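PDB 6RY0: mannan endo-1,6-alpha-mannosidase from Chaetomium thermophilum, which probably acts on the alpha-1,6-mannosidic linkages of unbranched mannans, as a fungal Dfg5 transglycosidase linked to the transfer of GPI-anchored glycoproteins into the cell wall. Local coordinates for residues A[289-294]-A[339-344]; A[330-335]-A[347-352]. One frame throughout, in Å; residues are numbered along the deposited sequence. Where two conformers were deposited one is given.

Contact 1 (A[289-294]-A[339-344]); sequences NLLTGI and PHTKDR
Arg344 reaches from the first turn of helix 342-358 to Leu291 and Thr292 on helix 281-298, joining two helices of the (alpha/alpha)6-barrel fold of glycosyl hydrolase family 76 at its partly buried periphery. The arginine chain starts with CG anti to its carbonyl carbon (chi1 -62°), runs extended through chi2 and bends at chi3. Arg344 CB lies 4.0 Å from Leu291 CD2, and the same methyl is then passed by CD and NE, the two side chains running alongside each other with their tips pointing opposite ways. Where the chain flattens into the guanidinium, Leu291 CG stands 3.9 Å above the plane and over its centre, while Arg344 NH1 comes 3.7 Å from Leu291 CD2; the leucine branch thus backs one face of the charged group. At the edge, Arg344 NH2 donates a hydrogen bond of 2.8 Å to Thr292 OG1, nearly straight at 173°, with the oxygen close to the guanidinium plane. That hydroxyl also bonds to Asp288 O, one turn earlier in its own helix, so a second bond fixes where the acceptor sits. In place of Arg344, an alanine is likely to leave Thr292 OG1 without its charged donor and open a gap over Leu291. Deeper in, Thr341 turns its methyl to the leucine, and its OG1, hydrogen-bonded to Ala338 O, takes the place between backbone N and carbonyl carbon (chi1 67°). This sends Thr341 CG2 to 3.9 Å from Leu291 CD2, the methyl that also lies against the arginine.

Contact 2 (A[330-335]-A[347-352]); sequences WMAVVT and PVLRTS
Leu349 sets out from helix 342-358 toward helix 323-337 and presses a single methyl, CD1, against the backbone and side chains of Met331 and Ala332. Its CG is anti to the carbonyl carbon (chi1 -61°) and the chain continues extended (chi2 -175°), which carries Leu349 CD1 outward until it lies 3.8 Å from Ala332 N and 4.1 Å from Ala332 CA. The alanine side chain is directed along the flank of the contact, with Ala332 CB 4.2 Å from Leu349 CD1, and the Ala332 carbonyl is held within its own helix by a hydrogen bond from Thr335 OG1. Met331, by contrast, sets off toward the opposing helix, and Met331 CB meets Leu349 CD1 at 4.1 Å. Phe299 of the short strand 299-300 touches both Met331 and Leu349. This is helix-to-helix packing between successive helices of the family 76 fold, away from the calcium site. No hydrogen bond or salt bridge crosses between 330-335 and 347-352, so the pairing depends on the fit of apolar surfaces rather than on directional bonds.

Both contacts use helix 342-358: contact 1 joins its first turn and the 3-10 turn before it to helix 281-298, and contact 2 joins a later turn to helix 323-337. All touching residues of contact 2 are buried, and they meet through apolar side chains and backbone without a hydrogen bond, whereas contact 1 runs from buried leucine and threonine methyls out to an exposed threonine, where a charged group and a hydroxyl can pair. The two adjoin, their centres about 10 Å apart. Leu291 CD1 packs 3.7 Å from Met331 CE, bringing helix 281-298 against helix 323-337, and the 3-10 turn packs on helix 323-337 through Thr341 and Val334, so the three helices form one packed cluster.

Contact 1 (A[289-294]-A[339-344])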
loop_
_atom_site.group_PDB
_atom_site.type_symbol
_atom_site.label_atom_id
_atom_site.label_comp_id
_atom_site.label_asym_id
_atom_site.label_seq_id
_atom_site.Cartn_x
_atom_site.Cartn_y
_atom_site.Cartn_z
ATOM N N ASN A 289 -0.626 -20.277 -2.639
ATOM C CA ASN A 289 -1.219 -20.471 -1.321
ATOM C C ASN A 289 -1.785 -19.180 -0.751
ATOM O O ASN A 289 -2.896 -19.182 -0.218
ATOM C CB ASN A 289 -0.201 -21.085 -0.367
ATOM C CG ASN A 289 -0.027 -22.580 -0.569
ATOM O OD1 ASN A 289 -0.964 -23.272 -0.916
ATOM N ND2 ASN A 289 1.158 -23.074 -0.318
ATOM N N LEU A 290 -1.033 -18.083 -0.854
ATOM C CA LEU A 290 -1.541 -16.817 -0.378
ATOM C C LEU A 290 -2.799 -16.426 -1.153
ATOM O O LEU A 290 -3.768 -15.937 -0.563
ATOM C CB LEU A 290 -0.491 -15.718 -0.514
ATOM C CG LEU A 290 0.639 -15.813 0.513
ATOM C CD1 LEU A 290 1.840 -14.999 0.065
ATOM C CD2 LEU A 290 0.189 -15.381 1.916
ATOM N N LEU A 291 -2.791 -16.614 -2.460
ATOM C CA LEU A 291 -3.940 -16.266 -3.296
ATOM C C LEU A 291 -5.160 -17.104 -2.934
ATOM O O LEU A 291 -6.276 -16.589 -2.818
ATOM C CB LEU A 291 -3.568 -16.435 -4.753
ATOM C CG LEU A 291 -4.666 -16.113 -5.771
ATOM C CD1 LEU A 291 -5.295 -14.732 -5.553
ATOM C CD2 LEU A 291 -4.129 -16.259 -7.181
ATOM N N THR A 292 -4.971 -18.408 -2.753
ATOM C CA THR A 292 -6.074 -19.261 -2.331
ATOM C C THR A 292 -6.699 -18.723 -1.048
ATOM O O THR A 292 -7.919 -18.612 -0.929
ATOM C CB THR A 292 -5.613 -20.705 -2.157
ATOM O OG1 THR A 292 -5.189 -21.186 -3.436
ATOM C CG2 THR A 292 -6.673 -21.618 -1.592
ATOM N N GLY A 293 -5.857 -18.374 -0.085
ATOM C CA GLY A 293 -6.356 -17.846 1.164
ATOM C C GLY A 293 -7.128 -16.546 0.986
ATOM O O GLY A 293 -8.191 -16.369 1.605
ATOM N N ILE A 294 -6.608 -15.639 0.176
ATOM C CA ILE A 294 -7.274 -14.357 -0.024
ATOM C C ILE A 294 -8.643 -14.523 -0.651
ATOM O O ILE A 294 -9.627 -13.894 -0.227
ATOM C CB ILE A 294 -6.379 -13.454 -0.871
ATOM C CG1 ILE A 294 -5.186 -12.969 -0.066
ATOM C CG2 ILE A 294 -7.152 -12.290 -1.470
ATOM C CD1 ILE A 294 -4.026 -12.458 -0.915
ATOM N N PRO A 339 1.801 -14.156 -14.266
ATOM C CA PRO A 339 0.661 -14.259 -15.184
ATOM C C PRO A 339 -0.187 -15.512 -15.041
ATOM O O PRO A 339 -1.332 -15.492 -15.485
ATOM C CB PRO A 339 1.306 -14.144 -16.566
ATOM C CG PRO A 339 2.719 -14.402 -16.340
ATOM C CD PRO A 339 3.067 -13.969 -14.975
ATOM N N HIS A 340 0.347 -16.570 -14.445
ATOM C CA HIS A 340 -0.471 -17.756 -14.247
ATOM C C HIS A 340 -1.647 -17.500 -13.314
ATOM O O HIS A 340 -2.573 -18.315 -13.292
ATOM C CB HIS A 340 0.373 -18.914 -13.749
ATOM C CG HIS A 340 0.712 -18.839 -12.297
ATOM N ND1 HIS A 340 1.729 -18.050 -11.807
ATOM C CD2 HIS A 340 0.162 -19.462 -11.238
ATOM C CE1 HIS A 340 1.789 -18.198 -10.500
ATOM N NE2 HIS A 340 0.853 -19.051 -10.129
ATOM N N THR A 341 -1.635 -16.390 -12.568
ATOM C CA THR A 341 -2.720 -16.052 -11.659
ATOM C C THR A 341 -3.860 -15.285 -12.318
ATOM O O THR A 341 -4.865 -15.029 -11.656
ATOM C CB THR A 341 -2.225 -15.193 -10.484
ATOM O OG1 THR A 341 -1.818 -13.909 -10.952
ATOM C CG2 THR A 341 -1.128 -15.878 -9.703
ATOM N N LYS A 342 -3.697 -14.879 -13.575
ATOM C CA LYS A 342 -4.596 -13.903 -14.164
ATOM C C LYS A 342 -6.062 -14.326 -14.092
ATOM O O LYS A 342 -6.935 -13.537 -13.714
ATOM C CB LYS A 342 -4.142 -13.594 -15.589
ATOM C CG LYS A 342 -4.959 -12.572 -16.290
ATOM C CD LYS A 342 -4.499 -12.368 -17.741
ATOM C CE LYS A 342 -5.638 -11.888 -18.664
ATOM N NZ LYS A 342 -6.702 -12.946 -18.828
ATOM N N ASP A 343 -6.360 -15.562 -14.469
ATOM C CA ASP A 343 -7.751 -15.981 -14.529
ATOM C C ASP A 343 -8.365 -16.245 -13.159
ATOM O O ASP A 343 -9.581 -16.271 -13.036
ATOM C CB ASP A 343 -7.907 -17.221 -15.414
ATOM C CG ASP A 343 -7.600 -16.947 -16.887
ATOM O OD1 ASP A 343 -7.611 -15.773 -17.319
ATOM O OD2 ASP A 343 -7.382 -17.922 -17.618
ATOM N N ARG A 344 -7.544 -16.395 -12.120
ATOM C CA ARG A 344 -8.044 -16.485 -10.764
ATOM C C ARG A 344 -8.387 -15.098 -10.201
ATOM O O ARG A 344 -9.222 -14.989 -9.319
ATOM C CB ARG A 344 -7.038 -17.147 -9.823
ATOM C CG ARG A 344 -6.701 -18.587 -10.204
ATOM C CD ARG A 344 -5.735 -19.195 -9.201
ATOM N NE ARG A 344 -6.389 -19.404 -7.926
ATOM C CZ ARG A 344 -5.751 -19.813 -6.819
ATOM N NH1 ARG A 344 -4.433 -19.911 -6.785
ATOM N NH2 ARG A 344 -6.448 -20.104 -5.733
#

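Contact 2 (A[330-335]-A[347-352])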
loop_
_atom_site.group_PDB
_atom_site.type_symbol
_atom_site.label_atom_id
_atom_site.label_comp_id
_atom_site.label_asym_id
_atom_site.label_seq_id
_atom_site.Cartn_x
_atom_site.Cartn_y
_atom_site.Cartn_z
ATOM N N TRP A 330 -2.896 -3.990 -5.941
ATOM C CA TRP A 330 -1.799 -4.939 -5.783
ATOM C C TRP A 330 -2.119 -6.257 -6.479
ATOM O O TRP A 330 -1.262 -6.822 -7.173
ATOM C CB TRP A 330 -1.492 -5.166 -4.317
ATOM C CG TRP A 330 -0.932 -3.983 -3.607
ATOM C CD1 TRP A 330 -0.351 -2.886 -4.140
ATOM C CD2 TRP A 330 -0.937 -3.793 -2.189
ATOM N NE1 TRP A 330 -0.011 -2.007 -3.124
ATOM C CE2 TRP A 330 -0.362 -2.556 -1.920
ATOM C CE3 TRP A 330 -1.403 -4.557 -1.124
ATOM C CZ2 TRP A 330 -0.198 -2.072 -0.635
ATOM C CZ3 TRP A 330 -1.280 -4.066 0.156
ATOM C CH2 TRP A 330 -0.661 -2.840 0.385
ATOM N N MET A 331 -3.340 -6.761 -6.316
ATOM C CA MET A 331 -3.713 -8.005 -7.002
ATOM C C MET A 331 -3.683 -7.846 -8.518
ATOM O O MET A 331 -3.301 -8.763 -9.237
ATOM C CB MET A 331 -5.057 -8.530 -6.528
ATOM C CG MET A 331 -5.009 -9.062 -5.091
ATOM S SD MET A 331 -6.570 -9.726 -4.482
ATOM C CE MET A 331 -6.637 -11.275 -5.364
ATOM N N ALA A 332 -4.059 -6.678 -9.016
ATOM C CA ALA A 332 -3.978 -6.433 -10.440
ATOM C C ALA A 332 -2.535 -6.553 -10.928
ATOM O O ALA A 332 -2.247 -7.195 -11.947
ATOM C CB ALA A 332 -4.599 -5.102 -10.798
ATOM N N VAL A 333 -1.589 -5.953 -10.206
ATOM C CA VAL A 333 -0.177 -6.057 -10.592
ATOM C C VAL A 333 0.318 -7.510 -10.523
ATOM O O VAL A 333 1.106 -7.933 -11.376
ATOM C CB VAL A 333 0.693 -5.100 -9.752
ATOM C CG1 VAL A 333 2.176 -5.411 -9.909
ATOM C CG2 VAL A 333 0.395 -3.685 -10.153
ATOM N N VAL A 334 -0.164 -8.289 -9.543
ATOM C CA VAL A 334 0.193 -9.691 -9.458
ATOM C C VAL A 334 -0.109 -10.406 -10.779
ATOM O O VAL A 334 0.643 -11.272 -11.199
ATOM C CB VAL A 334 -0.490 -10.357 -8.262
ATOM C CG1 VAL A 334 -0.410 -11.880 -8.311
ATOM C CG2 VAL A 334 0.096 -9.818 -6.963
ATOM N N THR A 335 -1.210 -10.051 -11.452
ATOM C CA THR A 335 -1.541 -10.720 -12.707
ATOM C C THR A 335 -0.532 -10.425 -13.811
ATOM O O THR A 335 -0.456 -11.186 -14.785
ATOM C CB THR A 335 -2.952 -10.391 -13.209
ATOM O OG1 THR A 335 -3.039 -9.068 -13.751
ATOM C CG2 THR A 335 -3.957 -10.644 -12.152
ATOM N N PRO A 347 -11.308 -11.875 -12.904
ATOM C CA PRO A 347 -12.783 -11.929 -12.839
ATOM C C PRO A 347 -13.333 -11.516 -11.489
ATOM O O PRO A 347 -14.435 -10.954 -11.404
ATOM C CB PRO A 347 -13.089 -13.394 -13.168
ATOM C CG PRO A 347 -11.912 -13.836 -13.964
ATOM C CD PRO A 347 -10.734 -13.157 -13.330
ATOM N N VAL A 348 -12.600 -11.800 -10.405
ATOM C CA VAL A 348 -13.038 -11.464 -9.071
ATOM C C VAL A 348 -12.848 -9.956 -8.798
ATOM O O VAL A 348 -13.689 -9.299 -8.185
ATOM C CB VAL A 348 -12.248 -12.372 -8.097
ATOM C CG1 VAL A 348 -12.614 -12.086 -6.692
ATOM C CG2 VAL A 348 -12.454 -13.870 -8.457
ATOM N N LEU A 349 -11.743 -9.384 -9.278
ATOM C CA LEU A 349 -11.610 -7.937 -9.181
ATOM C C LEU A 349 -12.731 -7.252 -9.961
ATOM O O LEU A 349 -13.212 -6.189 -9.549
ATOM C CB LEU A 349 -10.245 -7.447 -9.626
ATOM C CG LEU A 349 -9.061 -7.973 -8.813
ATOM C CD1 LEU A 349 -7.786 -7.314 -9.296
ATOM C CD2 LEU A 349 -9.263 -7.792 -7.309
ATOM N N ARG A 350 -13.129 -7.821 -11.083
ATOM C CA ARG A 350 -14.217 -7.216 -11.838
ATOM C C ARG A 350 -15.523 -7.217 -11.046
ATOM O O ARG A 350 -16.205 -6.179 -10.992
ATOM C CB ARG A 350 -14.389 -7.942 -13.175
ATOM C CG ARG A 350 -15.631 -7.599 -13.935
ATOM C CD ARG A 350 -15.531 -6.226 -14.513
ATOM N NE ARG A 350 -16.854 -5.793 -14.967
ATOM C CZ ARG A 350 -17.054 -4.731 -15.714
ATOM N NH1 ARG A 350 -15.998 -4.042 -16.165
ATOM N NH2 ARG A 350 -18.294 -4.369 -15.995
ATOM N N THR A 351 -15.928 -8.348 -10.466
ATOM C CA THR A 351 -17.158 -8.342 -9.703
ATOM C C THR A 351 -17.058 -7.423 -8.480
ATOM O O THR A 351 -18.033 -6.791 -8.072
ATOM C CB THR A 351 -17.618 -9.752 -9.298
ATOM O OG1 THR A 351 -16.521 -10.468 -8.717
ATOM C CG2 THR A 351 -18.092 -10.514 -10.526
ATOM N N SER A 352 -15.871 -7.325 -7.884
ATOM C CA SER A 352 -15.694 -6.479 -6.717
ATOM C C SER A 352 -15.819 -5.009 -7.129
ATOM O O SER A 352 -16.483 -4.225 -6.431
ATOM C CB SER A 352 -14.358 -6.813 -6.056
ATOM O OG SER A 352 -14.160 -6.110 -4.867
#